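Local coordinates for protein MtVAO615 (Myceliophthora thermophila, PDB 6F72) that is probably an FAD-dependent oxidoreductase of the VAO type, carrying a bicovalently bound flavin that reacts rapidly with oxygen when reduced, though no substrate is known, at residues Asp85-Thr90 against Asp97-Asn102. Residues are numbered along the deposited sequence; the frame is centred on the assembly and turned at random.
Sequences DISTIT and DVLSQN. With NAG (2-acetamido-2-deoxy-beta-D-glucopyranose), chain C.
D85 and S87 face Q101 and L99 in antiparallel order, with CA atoms 7.7 Å apart for D85 and Q101 and 6.9 Å for S87 and L99, a spacing that leaves the joining to side chains. The polar link is one hydrogen bond: NE2 of Q101 donates to OD1 of D85 over 3.0 Å, nearly straight at 170°. The oxygen lies in the plane of the glutamine amide, but the donor reaches it from above the carboxylate plane, the two planes being 58° apart. Q101 suits this place because its chain, bent at chi2 (89°), brings the amide back to the aspartate, while NE2 also donates to the carbonyl of Y409. D85 supplies a compact acceptor, and its OD1 also accepts from the indole NE1 of W484, its stronger partner, so two donors share one oxygen.

The second pair is a van der Waals contact between a leucine methyl and a serine. L99 extends CD1 to S87, 3.6 Å from OG and 3.9 Å from CB; a serine is small enough to let the leucine in, and its hydroxyl is hydrogen-bonded to the carbonyl oxygen of A407. S87 also touches the FAD, placing its end of the contact at the flavin pocket, beside the flavin-linked H157. At the far end, N102 O lies 3.2 Å from the acetamide methyl C8 of a protein-linked NAG.

Both segments run into short helices: T88 is the N-cap of helix 89-92 and S100 that of helix 101-104. Backbone bonds tie D85 and S87 to Y409 and A407, ahead of strand 412-419, while L99 bonds to G156, just beyond strand 150-153.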
loop_
_atom_site.group_PDB
_atom_site.type_symbol
_atom_site.label_atom_id
_atom_site.label_comp_id
_atom_site.label_asym_id
_atom_site.label_seq_id
_atom_site.Cartn_x
_atom_site.Cartn_y
_atom_site.Cartn_z
ATOM N N ASP A 85 -4.463 -11.431 -12.150
ATOM C CA ASP A 85 -4.504 -11.416 -10.679
ATOM C C ASP A 85 -3.119 -11.256 -10.014
ATOM O O ASP A 85 -2.955 -11.531 -8.821
ATOM C CB ASP A 85 -5.246 -12.664 -10.166
ATOM C CG ASP A 85 -6.689 -12.735 -10.649
ATOM O OD1 ASP A 85 -7.307 -11.691 -10.969
ATOM O OD2 ASP A 85 -7.213 -13.854 -10.693
ATOM N N ILE A 86 -2.141 -10.790 -10.797
ATOM C CA ILE A 86 -0.780 -10.486 -10.327
ATOM C C ILE A 86 -0.564 -8.963 -10.437
ATOM O O ILE A 86 -1.160 -8.307 -11.298
ATOM C CB ILE A 86 0.294 -11.306 -11.127
ATOM C CG1 ILE A 86 -0.011 -12.833 -11.118
ATOM C CG2 ILE A 86 1.743 -10.980 -10.719
ATOM C CD1 ILE A 86 -0.018 -13.531 -9.758
ATOM N N SER A 87 0.239 -8.401 -9.529
ATOM C CA SER A 87 0.710 -7.007 -9.656
ATOM C C SER A 87 1.805 -6.987 -10.719
ATOM O O SER A 87 2.943 -7.391 -10.473
ATOM C CB SER A 87 1.207 -6.449 -8.311
ATOM O OG SER A 87 0.210 -6.583 -7.313
ATOM N N THR A 88 1.430 -6.565 -11.919
ATOM C CA THR A 88 2.345 -6.547 -13.062
ATOM C C THR A 88 2.545 -5.130 -13.550
ATOM O O THR A 88 1.657 -4.273 -13.403
ATOM C CB THR A 88 1.788 -7.341 -14.256
ATOM O OG1 THR A 88 0.550 -6.749 -14.669
ATOM C CG2 THR A 88 1.603 -8.819 -13.904
ATOM N N ILE A 89 3.697 -4.908 -14.171
ATOM C CA ILE A 89 4.047 -3.603 -14.721
ATOM C C ILE A 89 3.080 -3.219 -15.850
ATOM O O ILE A 89 2.721 -2.055 -16.000
ATOM C CB ILE A 89 5.555 -3.536 -15.113
ATOM C CG1 ILE A 89 6.016 -2.093 -15.368
ATOM C CG2 ILE A 89 5.874 -4.446 -16.295
ATOM C CD1 ILE A 89 6.145 -1.233 -14.128
ATOM N N THR A 90 2.632 -4.229 -16.593
ATOM C CA THR A 90 1.658 -4.089 -17.687
ATOM C C THR A 90 0.372 -3.390 -17.212
ATOM O O THR A 90 -0.082 -2.410 -17.814
ATOM C CB THR A 90 1.366 -5.478 -18.317
ATOM O OG1 THR A 90 2.577 -5.982 -18.894
ATOM C CG2 THR A 90 0.299 -5.406 -19.417
ATOM N N ASP A 97 -6.641 2.191 -15.324
ATOM C CA ASP A 97 -6.918 0.906 -14.666
ATOM C C ASP A 97 -6.462 0.950 -13.225
ATOM O O ASP A 97 -5.511 1.662 -12.900
ATOM C CB ASP A 97 -6.221 -0.275 -15.351
ATOM C CG ASP A 97 -7.099 -0.971 -16.370
ATOM O OD1 ASP A 97 -7.116 -0.507 -17.532
ATOM O OD2 ASP A 97 -7.759 -1.994 -16.009
ATOM N N VAL A 98 -7.144 0.185 -12.372
ATOM C CA VAL A 98 -6.620 -0.134 -11.038
ATOM C C VAL A 98 -6.371 -1.637 -10.936
ATOM O O VAL A 98 -6.875 -2.404 -11.776
ATOM C CB VAL A 98 -7.487 0.430 -9.884
ATOM C CG1 VAL A 98 -7.368 1.944 -9.833
ATOM C CG2 VAL A 98 -8.948 0.002 -9.989
ATOM N N LEU A 99 -5.595 -2.063 -9.941
ATOM C CA LEU A 99 -5.276 -3.481 -9.785
ATOM C C LEU A 99 -6.391 -4.322 -9.124
ATOM O O LEU A 99 -6.423 -5.558 -9.274
ATOM C CB LEU A 99 -3.949 -3.663 -9.037
ATOM C CG LEU A 99 -2.577 -3.269 -9.598
ATOM C CD1 LEU A 99 -1.532 -3.715 -8.588
ATOM C CD2 LEU A 99 -2.267 -3.914 -10.929
ATOM N N SER A 100 -7.319 -3.660 -8.431
ATOM C CA SER A 100 -8.345 -4.376 -7.665
ATOM C C SER A 100 -9.489 -4.927 -8.511
ATOM O O SER A 100 -10.297 -4.161 -9.064
ATOM C CB SER A 100 -8.892 -3.514 -6.527
ATOM O OG SER A 100 -10.076 -4.068 -5.991
ATOM N N GLN A 101 -9.580 -6.261 -8.543
ATOM C CA GLN A 101 -10.650 -6.968 -9.252
ATOM C C GLN A 101 -12.012 -6.574 -8.685
ATOM O O GLN A 101 -13.004 -6.553 -9.409
ATOM C CB GLN A 101 -10.486 -8.495 -9.174
ATOM C CG GLN A 101 -9.117 -9.064 -9.546
ATOM C CD GLN A 101 -8.163 -9.154 -8.362
ATOM O OE1 GLN A 101 -8.285 -8.403 -7.398
ATOM N NE2 GLN A 101 -7.197 -10.067 -8.440
ATOM N N ASN A 102 -12.050 -6.242 -7.391
ATOM C CA ASN A 102 -13.296 -5.831 -6.757
ATOM C C ASN A 102 -13.777 -4.466 -7.248
ATOM O O ASN A 102 -14.976 -4.258 -7.409
ATOM C CB ASN A 102 -13.176 -5.871 -5.229
ATOM C CG ASN A 102 -14.503 -5.619 -4.518
ATOM O OD1 ASN A 102 -15.572 -5.998 -4.985
ATOM N ND2 ASN A 102 -14.422 -4.999 -3.349
HETATM C C1 NAG C . -20.432 -3.176 -8.287
HETATM C C2 NAG C . -20.140 -2.320 -7.032
HETATM C C3 NAG C . -21.385 -2.189 -6.159
HETATM C C4 NAG C . -22.617 -1.708 -6.943
HETATM C C5 NAG C . -22.766 -2.489 -8.254
HETATM C C6 NAG C . -23.802 -1.861 -9.179
HETATM C C7 NAG C . -17.850 -2.224 -6.091
HETATM C C8 NAG C . -16.869 -2.932 -5.211
HETATM N N2 NAG C . -19.036 -2.835 -6.225
HETATM O O3 NAG C . -21.103 -1.283 -5.085
HETATM O O4 NAG C . -23.813 -1.947 -6.188
HETATM O O5 NAG C . -21.534 -2.589 -8.981
HETATM O O6 NAG C . -24.260 -2.895 -10.056
HETATM O O7 NAG C . -17.555 -1.162 -6.621
#